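Local coordinates for protein nicotinate-nucleotide pyrophosphorylase (Francisella tularensis subsp. tularensis, PDB 3TQV) that probably converts quinolinate and 5-phospho-alpha-D-ribose 1-diphosphate into nicotinate ribonucleotide, carbon dioxide and diphosphate, a step in NAD+ biosynthesis, at residues 21-26 with 65-70; 55-60 with 84-89; 74-79 with 95-100; 132-137 with 259-264; 242-247 with 263-268. All blocks are in the same frame, centred on the assembly; numbering follows the deposited sequence.

Interaction 1: residues 21-26 with 65-70; sequences RLVRES and NEVINQ
The amide at the end of Gln-70 is the polar group that both Val-23 and Arg-24 close in on. It reaches across between the two helices and meets Val-23 on one flank, where CD of Gln-70 is 3.7 Å from CG1 of Val-23. It also lies against the Arg-24 guanidinium, with CZ of Arg-24 4.0 Å from CD of Gln-70. The two planes are only 16° apart, so this is a stack, displaced toward the guanidinium rim, although the two side chains cross at about a right angle. Arg-24 gets there by folding back: CG stands anti to the backbone N, and bends at chi2 (98°) and chi3 then lay the guanidinium over the amide. Gln-70 runs straight beyond CG and spans the gap by its length.

The setting is a helix-helix packing within the N-terminal part of the chain, between helix 16-31 and helix 61-71. Their short segments cross at -59°, with the axes 9.4 Å apart. Val-23 is the residue that fills the crossing. Its CG1 meets CG2 of Val-67 at 3.7 Å, while its other methyl, CG2, rests 3.8 Å from CG of Glu-66. The aliphatic part of Glu-66 therefore serves as packing surface. The carboxylate of Glu-66 carries the charge opposite to that of Arg-24, but OE2 of Glu-66 and NH2 of Arg-24 remain 5.3 Å apart, too far for a salt bridge. Beneath the crossing, Val-67 packs on Ile-110 and Ser-26 on Thr-109 and Phe-113, all of helix 100-130. Ser-26 also touches Pro-146 of the second subunit.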
# COMPACT_ATOMS: atom_id res chain seq x y z
N ARG B 21 11.07 -3.56 13.18
CA ARG B 21 9.72 -3.56 13.74
C ARG B 21 8.66 -3.92 12.70
O ARG B 21 7.69 -4.62 12.99
CB ARG B 21 9.39 -2.20 14.34
CG ARG B 21 8.04 -2.15 14.99
CD ARG B 21 7.36 -0.86 14.65
NE ARG B 21 8.12 0.29 15.12
CZ ARG B 21 8.00 1.52 14.63
NH1 ARG B 21 7.15 1.76 13.64
NH2 ARG B 21 8.73 2.51 15.11
N LEU B 22 8.86 -3.42 11.49
CA LEU B 22 7.96 -3.70 10.38
C LEU B 22 7.99 -5.18 9.98
O LEU B 22 6.98 -5.76 9.59
CB LEU B 22 8.32 -2.82 9.20
CG LEU B 22 7.49 -1.55 9.03
CD1 LEU B 22 8.09 -0.64 7.96
CD2 LEU B 22 6.05 -1.90 8.70
N VAL B 23 9.17 -5.79 10.05
CA VAL B 23 9.30 -7.20 9.72
C VAL B 23 8.65 -8.03 10.80
O VAL B 23 7.75 -8.82 10.53
CB VAL B 23 10.79 -7.59 9.52
CG1 VAL B 23 10.97 -9.11 9.52
CG2 VAL B 23 11.31 -6.99 8.22
N ARG B 24 9.10 -7.84 12.03
CA ARG B 24 8.50 -8.45 13.22
C ARG B 24 6.96 -8.53 13.18
O ARG B 24 6.38 -9.62 13.21
CB ARG B 24 8.96 -7.66 14.45
CG ARG B 24 8.37 -8.10 15.76
CD ARG B 24 9.33 -9.00 16.50
NE ARG B 24 10.66 -8.40 16.61
CZ ARG B 24 11.79 -9.11 16.69
NH1 ARG B 24 11.75 -10.44 16.65
NH2 ARG B 24 12.96 -8.48 16.79
N GLU B 25 6.31 -7.37 13.13
CA GLU B 25 4.85 -7.30 13.04
C GLU B 25 4.26 -8.04 11.81
O GLU B 25 3.17 -8.61 11.88
CB GLU B 25 4.40 -5.83 13.06
CG GLU B 25 4.52 -5.16 14.41
CD GLU B 25 4.51 -3.64 14.32
OE1 GLU B 25 4.18 -3.11 13.23
OE2 GLU B 25 4.84 -2.96 15.33
N SER B 26 4.99 -8.02 10.70
CA SER B 26 4.62 -8.75 9.48
C SER B 26 4.65 -10.26 9.65
O SER B 26 3.84 -10.97 9.07
CB SER B 26 5.59 -8.42 8.35
OG SER B 26 5.00 -7.52 7.44
N ASN B 65 16.35 -9.37 3.99
CA ASN B 65 17.43 -9.72 4.90
C ASN B 65 16.94 -9.83 6.34
O ASN B 65 17.34 -10.75 7.07
CB ASN B 65 18.55 -8.67 4.82
CG ASN B 65 19.40 -8.79 3.55
OD1 ASN B 65 19.32 -9.77 2.82
ND2 ASN B 65 20.23 -7.78 3.31
N GLU B 66 16.09 -8.90 6.75
CA GLU B 66 15.67 -8.85 8.14
C GLU B 66 14.69 -9.97 8.44
O GLU B 66 14.71 -10.52 9.55
CB GLU B 66 15.11 -7.47 8.49
CG GLU B 66 14.69 -7.29 9.95
CD GLU B 66 15.75 -7.76 10.94
OE1 GLU B 66 16.93 -7.92 10.55
OE2 GLU B 66 15.39 -7.98 12.12
N VAL B 67 13.85 -10.31 7.46
CA VAL B 67 12.99 -11.49 7.57
C VAL B 67 13.82 -12.75 7.79
O VAL B 67 13.61 -13.47 8.76
CB VAL B 67 12.10 -11.68 6.32
CG1 VAL B 67 11.25 -12.93 6.45
CG2 VAL B 67 11.23 -10.46 6.08
N ILE B 68 14.78 -13.01 6.90
CA ILE B 68 15.69 -14.15 7.10
C ILE B 68 16.25 -14.16 8.52
O ILE B 68 16.11 -15.13 9.26
CB ILE B 68 16.89 -14.10 6.11
CG1 ILE B 68 16.43 -14.44 4.71
CG2 ILE B 68 17.98 -15.08 6.53
CD1 ILE B 68 15.14 -15.23 4.69
N ASN B 69 16.89 -13.05 8.87
CA ASN B 69 17.54 -12.86 10.16
C ASN B 69 16.66 -13.20 11.35
O ASN B 69 17.12 -13.83 12.31
CB ASN B 69 18.00 -11.41 10.28
CG ASN B 69 18.86 -11.17 11.49
OD1 ASN B 69 18.59 -10.28 12.30
ND2 ASN B 69 19.90 -11.98 11.63
N GLN B 70 15.40 -12.78 11.27
CA GLN B 70 14.46 -13.01 12.36
C GLN B 70 13.91 -14.44 12.41
O GLN B 70 13.60 -14.95 13.48
CB GLN B 70 13.32 -11.99 12.32
CG GLN B 70 13.69 -10.63 12.88
CD GLN B 70 12.54 -9.61 12.80
OE1 GLN B 70 12.75 -8.42 12.56
NE2 GLN B 70 11.32 -10.10 13.02

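Interaction 2: residues 55-60 with 84-89; sequences EMILCG and AQKVPA
The Glu-55 carboxylate has the Lys-86 side chain over its plane. NZ of Lys-86 makes a long salt bridge to OE1 of Glu-55, 3.9 Å away, and the extended lysine chain brings its CE over the carboxylate as well. A water makes a firm bond to the backbone N of Ala-89, 2.8 Å from it, and a weak one to OE2 of Glu-55.

Next to this charged corner the backbones form a two-stranded antiparallel sheet of strands 56-57 and 86-87, distant in sequence, with helix 61-71 and strand 76-79 between them in the chain, all in the N-terminal part of the enzyme. Met-56 and Val-87 are its hydrogen-bonded pair, and the shorter of their two bonds, from N of Val-87 to O of Met-56, is 2.7 Å. Ile-57 and Lys-86 form the non-hydrogen-bonded pair that follows. Beyond it the regular pairing ends: N of Leu-58 donates to O of Gln-85, but O of Leu-58 accepts from N of Ala-84 at 2.8 Å.

Side chains alternate across this small sheet. Met-56, present as selenomethionine, has CG between the backbone N and carbonyl carbon (chi1 60°), which lays it beside Val-87: CG of Met-56 is 3.8 Å from CB of Val-87, and its selenium touches the same valine. Leu-58 adds CB at 4.0 Å from CG2 of Val-87. On the face of Ile-57 and Lys-86, CD1 of Ile-57 sits 3.7 Å from CA of Lys-86. Helix 100-130 backs the pairing: Ile-57 lies on Ala-121 and Asn-125, and Leu-58 on Ile-114.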
# COMPACT_ATOMS: atom_id res chain seq x y z
N GLU B 55 10.19 -6.31 -15.83
CA GLU B 55 11.27 -5.36 -15.57
C GLU B 55 10.90 -4.53 -14.36
O GLU B 55 9.73 -4.22 -14.14
CB GLU B 55 11.50 -4.47 -16.79
CG GLU B 55 12.74 -3.58 -16.73
CD GLU B 55 12.92 -2.82 -18.04
OE1 GLU B 55 12.79 -1.58 -18.03
OE2 GLU B 55 13.19 -3.47 -19.07
N MSE B 56 11.90 -4.17 -13.56
CA MSE B 56 11.61 -3.55 -12.29
C MSE B 56 12.82 -2.88 -11.68
O MSE B 56 13.95 -3.23 -11.99
CB MSE B 56 11.09 -4.61 -11.32
CG MSE B 56 12.07 -5.73 -11.08
SE MSE B 56 12.74 -5.76 -9.25
CE MSE B 56 11.24 -6.62 -8.36
N ILE B 57 12.56 -1.90 -10.81
CA ILE B 57 13.58 -1.30 -9.95
C ILE B 57 13.50 -1.95 -8.58
O ILE B 57 12.52 -1.77 -7.86
CB ILE B 57 13.41 0.21 -9.79
CG1 ILE B 57 13.40 0.91 -11.16
CG2 ILE B 57 14.52 0.78 -8.92
CD1 ILE B 57 14.73 0.77 -11.94
N LEU B 58 14.52 -2.73 -8.25
CA LEU B 58 14.57 -3.43 -6.98
C LEU B 58 14.64 -2.50 -5.78
O LEU B 58 15.37 -1.50 -5.78
CB LEU B 58 15.76 -4.38 -6.95
CG LEU B 58 16.14 -5.07 -5.62
CD1 LEU B 58 14.93 -5.80 -5.00
CD2 LEU B 58 17.31 -6.04 -5.83
N CYS B 59 13.86 -2.85 -4.77
CA CYS B 59 13.88 -2.19 -3.47
C CYS B 59 13.35 -3.18 -2.43
O CYS B 59 12.33 -3.85 -2.64
CB CYS B 59 13.04 -0.92 -3.52
SG CYS B 59 13.16 0.11 -2.04
N GLY B 60 14.06 -3.32 -1.32
CA GLY B 60 13.63 -4.27 -0.30
C GLY B 60 14.67 -5.21 0.27
O GLY B 60 14.37 -5.93 1.22
N ALA B 84 17.96 -0.43 -6.02
CA ALA B 84 18.06 0.80 -6.82
C ALA B 84 18.63 0.52 -8.19
O ALA B 84 19.02 1.43 -8.94
CB ALA B 84 18.85 1.89 -6.09
N GLN B 85 18.64 -0.77 -8.52
CA GLN B 85 19.06 -1.28 -9.81
C GLN B 85 17.87 -1.64 -10.68
O GLN B 85 16.82 -2.04 -10.19
CB GLN B 85 19.88 -2.53 -9.63
CG GLN B 85 21.20 -2.31 -9.00
CD GLN B 85 22.20 -3.29 -9.53
OE1 GLN B 85 23.17 -2.90 -10.16
NE2 GLN B 85 21.94 -4.57 -9.31
N LYS B 86 18.06 -1.51 -11.98
CA LYS B 86 17.06 -1.93 -12.92
C LYS B 86 17.28 -3.42 -13.18
O LYS B 86 18.29 -3.82 -13.74
CB LYS B 86 17.17 -1.09 -14.19
CG LYS B 86 16.28 -1.51 -15.34
CD LYS B 86 16.70 -0.76 -16.60
CE LYS B 86 15.96 -1.23 -17.83
NZ LYS B 86 16.34 -0.46 -19.06
N VAL B 87 16.33 -4.23 -12.74
CA VAL B 87 16.37 -5.67 -12.94
C VAL B 87 15.55 -6.06 -14.16
O VAL B 87 14.37 -5.71 -14.27
CB VAL B 87 15.80 -6.40 -11.73
CG1 VAL B 87 15.80 -7.91 -11.97
CG2 VAL B 87 16.57 -6.02 -10.48
N PRO B 88 16.16 -6.80 -15.09
CA PRO B 88 15.48 -7.20 -16.32
C PRO B 88 14.43 -8.24 -16.03
O PRO B 88 14.63 -9.07 -15.16
CB PRO B 88 16.59 -7.82 -17.16
CG PRO B 88 17.89 -7.41 -16.51
CD PRO B 88 17.56 -7.26 -15.05
N ALA B 89 13.32 -8.19 -16.77
CA ALA B 89 12.30 -9.23 -16.68
C ALA B 89 12.91 -10.64 -16.74
O ALA B 89 13.76 -10.92 -17.59
CB ALA B 89 11.26 -9.06 -17.78
O HOH W 1 13.14 -6.91 -19.28

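Interaction 3: residues 74-79 with 95-100; sequences NIQITW and ELKGNV
Gln-76 and Lys-97 exchange two backbone hydrogen bonds, N of Gln-76 reaching O of Lys-97 at 2.9 Å. Thr-78 and Glu-95 do the same, with N of Glu-95 2.8 Å from O of Thr-78. Between these hydrogen-bonded pairs lies the non-hydrogen-bonded pair, Ile-77 with Leu-96.

One methyl of Leu-96 does most of the apolar work. With CG anti to the carbonyl carbon (chi1 -64°), Leu-96 brings CD2 to both isoleucines: 4.0 Å from CG1 of Ile-77, the two side chains running alongside each other, and 3.9 Å from CG2 of Ile-75, whose side chain it crosses obliquely. This is the border of a four-stranded antiparallel sheet in the N-terminal domain. Strand 76-79 is outermost within the chain, and strand 92-97 goes on to pair with strand 45-52.

On the other face Gln-76 and Lys-97 lie side by side, the glutamine chain extended along the aliphatic part of the lysine. Glu-95 has its salt-bridge partner elsewhere, in Arg-92.

Further out, Trp-79 donates NE1 to Asn-65, Ile-75 and Leu-96 press on helix 100-130 through Ser-102 and Ile-103, and Asn-99, past the corner at Gly-98, N-caps that helix.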
# COMPACT_ATOMS: atom_id res chain seq x y z
N ASN B 74 20.33 -19.18 9.88
CA ASN B 74 20.98 -20.23 9.09
C ASN B 74 20.78 -20.10 7.58
O ASN B 74 21.62 -20.57 6.82
CB ASN B 74 20.51 -21.62 9.53
CG ASN B 74 20.94 -21.97 10.95
OD1 ASN B 74 22.09 -21.74 11.35
ND2 ASN B 74 20.01 -22.52 11.73
N ILE B 75 19.67 -19.49 7.16
CA ILE B 75 19.44 -19.27 5.73
C ILE B 75 20.48 -18.33 5.16
O ILE B 75 20.62 -17.20 5.62
CB ILE B 75 18.05 -18.66 5.44
CG1 ILE B 75 16.92 -19.55 5.99
CG2 ILE B 75 17.88 -18.45 3.93
CD1 ILE B 75 15.53 -18.89 5.96
N GLN B 76 21.20 -18.78 4.14
CA GLN B 76 22.19 -17.94 3.47
C GLN B 76 21.59 -17.29 2.24
O GLN B 76 20.96 -17.97 1.41
CB GLN B 76 23.40 -18.77 3.05
CG GLN B 76 23.87 -19.78 4.07
CD GLN B 76 24.50 -20.99 3.43
OE1 GLN B 76 25.56 -20.89 2.79
NE2 GLN B 76 23.86 -22.15 3.57
N ILE B 77 21.79 -15.98 2.11
CA ILE B 77 21.26 -15.26 0.95
C ILE B 77 22.38 -14.67 0.10
O ILE B 77 23.36 -14.11 0.61
CB ILE B 77 20.26 -14.16 1.39
CG1 ILE B 77 19.61 -13.51 0.18
CG2 ILE B 77 20.94 -13.11 2.25
CD1 ILE B 77 18.39 -12.68 0.54
N THR B 78 22.25 -14.80 -1.22
CA THR B 78 23.13 -14.10 -2.13
C THR B 78 22.32 -13.25 -3.09
O THR B 78 21.44 -13.75 -3.78
CB THR B 78 23.99 -15.06 -2.94
OG1 THR B 78 24.62 -15.98 -2.05
CG2 THR B 78 25.06 -14.28 -3.71
N TRP B 79 22.65 -11.97 -3.11
CA TRP B 79 21.96 -11.01 -3.95
C TRP B 79 22.65 -10.85 -5.31
O TRP B 79 23.84 -10.55 -5.41
CB TRP B 79 21.87 -9.68 -3.22
CG TRP B 79 20.93 -9.71 -2.04
CD1 TRP B 79 21.26 -9.94 -0.73
CD2 TRP B 79 19.51 -9.52 -2.08
NE1 TRP B 79 20.13 -9.89 0.05
CE2 TRP B 79 19.04 -9.64 -0.75
CE3 TRP B 79 18.59 -9.26 -3.10
CZ2 TRP B 79 17.69 -9.50 -0.42
CZ3 TRP B 79 17.26 -9.12 -2.77
CH2 TRP B 79 16.82 -9.25 -1.45
N GLU B 95 19.44 -15.60 -4.30
CA GLU B 95 19.41 -17.05 -4.14
C GLU B 95 19.45 -17.42 -2.68
O GLU B 95 20.02 -16.71 -1.85
CB GLU B 95 20.57 -17.70 -4.88
CG GLU B 95 20.38 -17.72 -6.39
CD GLU B 95 21.64 -18.11 -7.14
OE1 GLU B 95 22.74 -17.99 -6.55
OE2 GLU B 95 21.53 -18.52 -8.31
N LEU B 96 18.79 -18.52 -2.37
CA LEU B 96 18.70 -18.97 -0.99
C LEU B 96 19.29 -20.36 -0.88
O LEU B 96 19.17 -21.19 -1.79
CB LEU B 96 17.25 -18.95 -0.50
CG LEU B 96 16.44 -17.64 -0.37
CD1 LEU B 96 15.03 -17.95 0.12
CD2 LEU B 96 17.08 -16.61 0.56
N LYS B 97 19.95 -20.59 0.24
CA LYS B 97 20.35 -21.93 0.64
C LYS B 97 19.98 -22.08 2.11
O LYS B 97 20.38 -21.26 2.96
CB LYS B 97 21.85 -22.11 0.41
CG LYS B 97 22.46 -23.31 1.10
CD LYS B 97 22.68 -24.47 0.14
CE LYS B 97 23.84 -25.36 0.61
NZ LYS B 97 25.18 -24.85 0.17
N GLY B 98 19.19 -23.10 2.43
CA GLY B 98 18.85 -23.30 3.82
C GLY B 98 17.75 -24.30 4.05
O GLY B 98 17.48 -25.13 3.19
N ASN B 99 17.11 -24.20 5.21
CA ASN B 99 16.07 -25.13 5.62
C ASN B 99 14.75 -24.94 4.87
O ASN B 99 14.26 -23.83 4.76
CB ASN B 99 15.84 -25.02 7.13
CG ASN B 99 14.75 -25.95 7.62
OD1 ASN B 99 13.57 -25.59 7.61
ND2 ASN B 99 15.14 -27.15 8.04
N VAL B 100 14.19 -26.04 4.38
CA VAL B 100 12.94 -26.02 3.61
C VAL B 100 11.79 -25.30 4.34
O VAL B 100 11.07 -24.49 3.75
CB VAL B 100 12.46 -27.46 3.33
CG1 VAL B 100 11.56 -27.47 2.13
CG2 VAL B 100 13.64 -28.37 3.10

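Interaction 4: residues 132-137 with 259-264; sequences SQYKTK and IAKTGV
Tyr-134 leans on the end of helix 256-260 along its whole length. Its CB is 3.7 Å from O of Ala-260, and on the ring CD2 meets CB of Ala-260 at 3.8 Å. Further out CE1 comes to 3.7 Å from CG of Lys-261, and the hydroxyl OH ends 3.7 Å from CE of Lys-261, a carbon contact. One ring face thus covers the peptide link between Ala-260 and Lys-261. The lysine, extended beyond CG, passes by the outer end of the ring.

Thr-136 supplies the polar grip. OG1 donates to O of Val-264 at 2.9 Å, nearly in line with that carbonyl; with OG1 anti to its own carbonyl carbon (chi1 -43°), the hydroxyl faces the carbonyl of Val-264, just past the type I turn from Ala-260 to Gly-263. Here OG1 of Thr-262 donates to O of Ile-259 and takes the N-H of Val-264, an ST turn, while Gly-263 leaves the helix with positive phi.

The contact joins the loop between helix 100-130 and strand 137-139 to the descent from helix 256-260 into strand 266-268. Thr-136 and Ala-260 both rest on Ile-267, and Val-264 reaches Ile-232 and Val-236 of helix 229-239.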
# COMPACT_ATOMS: atom_id res chain seq x y z
N SER B 132 13.28 12.78 -18.44
CA SER B 132 14.74 12.73 -18.40
C SER B 132 15.39 13.77 -19.31
O SER B 132 16.53 14.17 -19.10
CB SER B 132 15.23 11.32 -18.74
OG SER B 132 14.69 10.85 -19.97
N GLN B 133 14.64 14.21 -20.32
CA GLN B 133 15.11 15.22 -21.25
C GLN B 133 15.00 16.66 -20.71
O GLN B 133 15.60 17.58 -21.25
CB GLN B 133 14.34 15.10 -22.56
CG GLN B 133 14.74 13.91 -23.40
CD GLN B 133 13.68 13.51 -24.41
OE1 GLN B 133 12.50 13.84 -24.26
NE2 GLN B 133 14.10 12.80 -25.45
N TYR B 134 14.22 16.85 -19.65
CA TYR B 134 13.99 18.19 -19.12
C TYR B 134 14.81 18.36 -17.86
O TYR B 134 15.38 17.40 -17.37
CB TYR B 134 12.49 18.42 -18.89
CG TYR B 134 11.65 17.80 -20.00
CD1 TYR B 134 11.42 18.48 -21.22
CD2 TYR B 134 11.11 16.53 -19.87
CE1 TYR B 134 10.67 17.90 -22.25
CE2 TYR B 134 10.35 15.95 -20.89
CZ TYR B 134 10.12 16.63 -22.08
OH TYR B 134 9.36 16.02 -23.07
N LYS B 135 14.91 19.58 -17.34
CA LYS B 135 15.69 19.82 -16.13
C LYS B 135 14.91 19.56 -14.84
O LYS B 135 15.48 19.44 -13.76
CB LYS B 135 16.26 21.23 -16.13
CG LYS B 135 17.31 21.45 -15.08
CD LYS B 135 17.74 22.89 -15.08
CE LYS B 135 18.69 23.19 -13.94
NZ LYS B 135 20.13 22.94 -14.30
N THR B 136 13.59 19.46 -14.97
CA THR B 136 12.70 19.21 -13.86
C THR B 136 13.06 17.96 -13.04
O THR B 136 13.52 16.96 -13.59
CB THR B 136 11.28 19.07 -14.38
OG1 THR B 136 11.04 20.09 -15.36
CG2 THR B 136 10.27 19.20 -13.26
N LYS B 137 12.85 18.02 -11.72
CA LYS B 137 13.00 16.85 -10.84
C LYS B 137 11.66 16.43 -10.20
O LYS B 137 10.73 17.23 -10.09
CB LYS B 137 14.03 17.11 -9.74
CG LYS B 137 15.35 17.65 -10.22
CD LYS B 137 16.33 16.55 -10.60
CE LYS B 137 17.70 17.12 -11.01
NZ LYS B 137 18.32 18.03 -9.98
N ILE B 259 3.80 19.42 -18.28
CA ILE B 259 4.26 20.28 -17.20
C ILE B 259 5.77 20.41 -17.18
O ILE B 259 6.31 21.50 -16.95
CB ILE B 259 3.79 19.75 -15.84
CG1 ILE B 259 2.27 19.89 -15.74
CG2 ILE B 259 4.49 20.50 -14.71
CD1 ILE B 259 1.60 18.77 -14.98
N ALA B 260 6.46 19.31 -17.43
CA ALA B 260 7.92 19.33 -17.41
C ALA B 260 8.48 20.19 -18.55
O ALA B 260 9.59 20.72 -18.45
CB ALA B 260 8.46 17.92 -17.47
N LYS B 261 7.71 20.33 -19.62
CA LYS B 261 8.13 21.14 -20.77
C LYS B 261 8.22 22.63 -20.42
O LYS B 261 8.74 23.44 -21.20
CB LYS B 261 7.19 20.92 -21.97
CG LYS B 261 7.34 19.57 -22.62
CD LYS B 261 6.35 19.35 -23.78
CE LYS B 261 6.63 18.04 -24.52
NZ LYS B 261 5.66 17.75 -25.59
N THR B 262 7.70 22.99 -19.25
CA THR B 262 7.63 24.38 -18.82
C THR B 262 8.93 24.76 -18.16
O THR B 262 9.31 25.94 -18.13
CB THR B 262 6.50 24.60 -17.79
OG1 THR B 262 6.89 24.03 -16.53
CG2 THR B 262 5.22 23.96 -18.25
N GLY B 263 9.62 23.76 -17.60
CA GLY B 263 10.91 23.96 -16.98
C GLY B 263 10.86 24.34 -15.51
O GLY B 263 11.85 24.84 -14.96
N VAL B 264 9.72 24.12 -14.86
CA VAL B 264 9.71 24.29 -13.42
C VAL B 264 10.69 23.30 -12.85
O VAL B 264 10.84 22.19 -13.39
CB VAL B 264 8.36 23.99 -12.80
CG1 VAL B 264 7.44 25.20 -12.91
CG2 VAL B 264 7.78 22.69 -13.44

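Interaction 5: residues 242-247 with 263-268; sequences KVALEV and GVDFIS
Val-247 and Val-264 pack hardest here: CG2 of Val-247 stands 3.7 Å from CG1 of Val-264 and equally near its CG2, the two side chains crossing at about a right angle. CD1 of Leu-245 adds to the cluster, 4.1 Å from CG1 of Val-264. This apolar side is closed over by helices. Leu-245 lies on Ala-235 and Ala-239 of helix 229-239, and Val-247 touches Ile-259 of helix 256-260.

Strands 244-248 and 266-268 run parallel and, with helix 256-260 between them, make a beta-alpha-beta unit of the alpha/beta barrel formed by the C-terminal domain. Leu-245 O takes the N-H of Phe-266, Phe-266 O that of Val-247, and Val-247 O that of Ser-268. Before the strands meet in register, a side chain substitutes for the backbone: OD2 of Asp-265 accepts the N-H of Leu-245 at 2.8 Å, in a bond of 162° that uses the anti lone pair.

Opposite the valines the contact turns polar and hydrated, though Glu-246 and Ser-268 stay buried; Asp-265 and Phe-266, partly exposed, make its less covered side. Glu-246 and Phe-266 meet at CB, 3.9 Å apart. Glu-246 has CG anti to the backbone N (chi1 170°) and runs on extended, which carries its carboxylate alongside Ser-268; OE2 of Glu-246 and OG of Ser-268 are 3.2 Å apart. A water donates to OE2 of Glu-246 at 2.6 Å. Glu-202 brings a second carboxylate close. Ser-268 touches Thr-141, predicted to bind substrate, and its side chain lies about 5 Å from a bound phosphate ion, consistent with a place beside the substrate pocket, although the ion probably comes from the crystallisation liquor.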
# COMPACT_ATOMS: atom_id res chain seq x y z
N LYS B 242 14.73 33.62 -8.14
CA LYS B 242 14.13 34.11 -6.90
C LYS B 242 13.80 32.97 -5.95
O LYS B 242 14.51 32.76 -4.96
CB LYS B 242 12.87 34.92 -7.21
CG LYS B 242 13.08 36.08 -8.16
CD LYS B 242 13.29 37.39 -7.41
CE LYS B 242 13.04 38.56 -8.34
NZ LYS B 242 13.61 38.30 -9.69
N VAL B 243 12.72 32.25 -6.23
CA VAL B 243 12.35 31.06 -5.45
C VAL B 243 12.34 29.82 -6.31
O VAL B 243 12.13 29.88 -7.51
CB VAL B 243 10.94 31.16 -4.85
CG1 VAL B 243 10.94 32.02 -3.61
CG2 VAL B 243 9.96 31.66 -5.89
N ALA B 244 12.59 28.70 -5.65
CA ALA B 244 12.41 27.38 -6.22
C ALA B 244 10.91 27.16 -6.45
O ALA B 244 10.08 27.65 -5.68
CB ALA B 244 12.98 26.36 -5.27
N LEU B 245 10.56 26.45 -7.51
CA LEU B 245 9.15 26.19 -7.82
C LEU B 245 8.88 24.69 -7.89
O LEU B 245 9.64 23.94 -8.52
CB LEU B 245 8.73 26.81 -9.15
CG LEU B 245 8.42 28.29 -9.29
CD1 LEU B 245 7.96 28.57 -10.71
CD2 LEU B 245 7.38 28.75 -8.29
N GLU B 246 7.78 24.28 -7.25
CA GLU B 246 7.30 22.89 -7.26
C GLU B 246 5.83 22.87 -7.73
O GLU B 246 5.00 23.61 -7.21
CB GLU B 246 7.47 22.28 -5.86
CG GLU B 246 6.80 20.94 -5.64
CD GLU B 246 6.83 20.49 -4.17
OE1 GLU B 246 7.07 21.31 -3.26
OE2 GLU B 246 6.62 19.28 -3.92
N VAL B 247 5.53 22.04 -8.72
CA VAL B 247 4.17 22.00 -9.32
C VAL B 247 3.31 20.84 -8.82
O VAL B 247 3.70 19.69 -8.92
CB VAL B 247 4.21 21.95 -10.87
CG1 VAL B 247 2.83 21.53 -11.43
CG2 VAL B 247 4.65 23.27 -11.46
N GLY B 263 9.62 23.76 -17.60
CA GLY B 263 10.91 23.96 -16.98
C GLY B 263 10.86 24.34 -15.51
O GLY B 263 11.85 24.84 -14.96
N VAL B 264 9.72 24.12 -14.86
CA VAL B 264 9.71 24.29 -13.42
C VAL B 264 10.69 23.30 -12.85
O VAL B 264 10.84 22.19 -13.39
CB VAL B 264 8.36 23.99 -12.80
CG1 VAL B 264 7.44 25.20 -12.91
CG2 VAL B 264 7.78 22.69 -13.44
N ASP B 265 11.33 23.69 -11.74
CA ASP B 265 12.38 22.91 -11.13
C ASP B 265 11.89 21.53 -10.72
O ASP B 265 12.54 20.51 -10.97
CB ASP B 265 12.90 23.64 -9.88
CG ASP B 265 13.16 25.12 -10.13
OD1 ASP B 265 14.04 25.47 -10.95
OD2 ASP B 265 12.52 25.96 -9.46
N PHE B 266 10.72 21.52 -10.07
CA PHE B 266 10.22 20.33 -9.40
C PHE B 266 8.76 20.03 -9.71
O PHE B 266 7.96 20.94 -9.86
CB PHE B 266 10.34 20.50 -7.90
CG PHE B 266 11.75 20.53 -7.39
CD1 PHE B 266 12.57 19.42 -7.51
CD2 PHE B 266 12.23 21.65 -6.74
CE1 PHE B 266 13.86 19.43 -7.01
CE2 PHE B 266 13.52 21.68 -6.23
CZ PHE B 266 14.34 20.56 -6.38
N ILE B 267 8.43 18.75 -9.78
CA ILE B 267 7.05 18.30 -9.93
C ILE B 267 6.68 17.36 -8.78
O ILE B 267 7.26 16.29 -8.63
CB ILE B 267 6.85 17.56 -11.26
CG1 ILE B 267 7.09 18.52 -12.43
CG2 ILE B 267 5.45 16.96 -11.34
CD1 ILE B 267 6.95 17.87 -13.79
N SER B 268 5.73 17.78 -7.95
CA SER B 268 5.24 16.94 -6.86
C SER B 268 4.24 15.93 -7.41
O SER B 268 3.42 16.25 -8.27
CB SER B 268 4.56 17.79 -5.78
OG SER B 268 4.40 17.04 -4.58
O HOH W 2 5.67 17.35 -2.55

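Overall arrangement
Interactions 1, 2 and 3 build the N-terminal part of the chain, and all three lean on helix 100-130. Interactions 1 and 3 touch directly, Ile-68 packing on Ile-75. Interactions 4 and 5 lie in the C-terminal barrel, their centres about 9 Å apart, and share Gly-263 and Val-264; Lys-137 bonds its backbone to Asp-265 and Ile-267. Interaction 5 is the buried one, whereas the other four mix buried and exposed residues. Antiparallel backbone bonds dominate interactions 2 and 3, parallel ones interaction 5, side-chain packing interaction 1, and packing with one side-chain-to-backbone hydrogen bond interaction 4. Only interaction 5 reaches residues predicted to bind substrate.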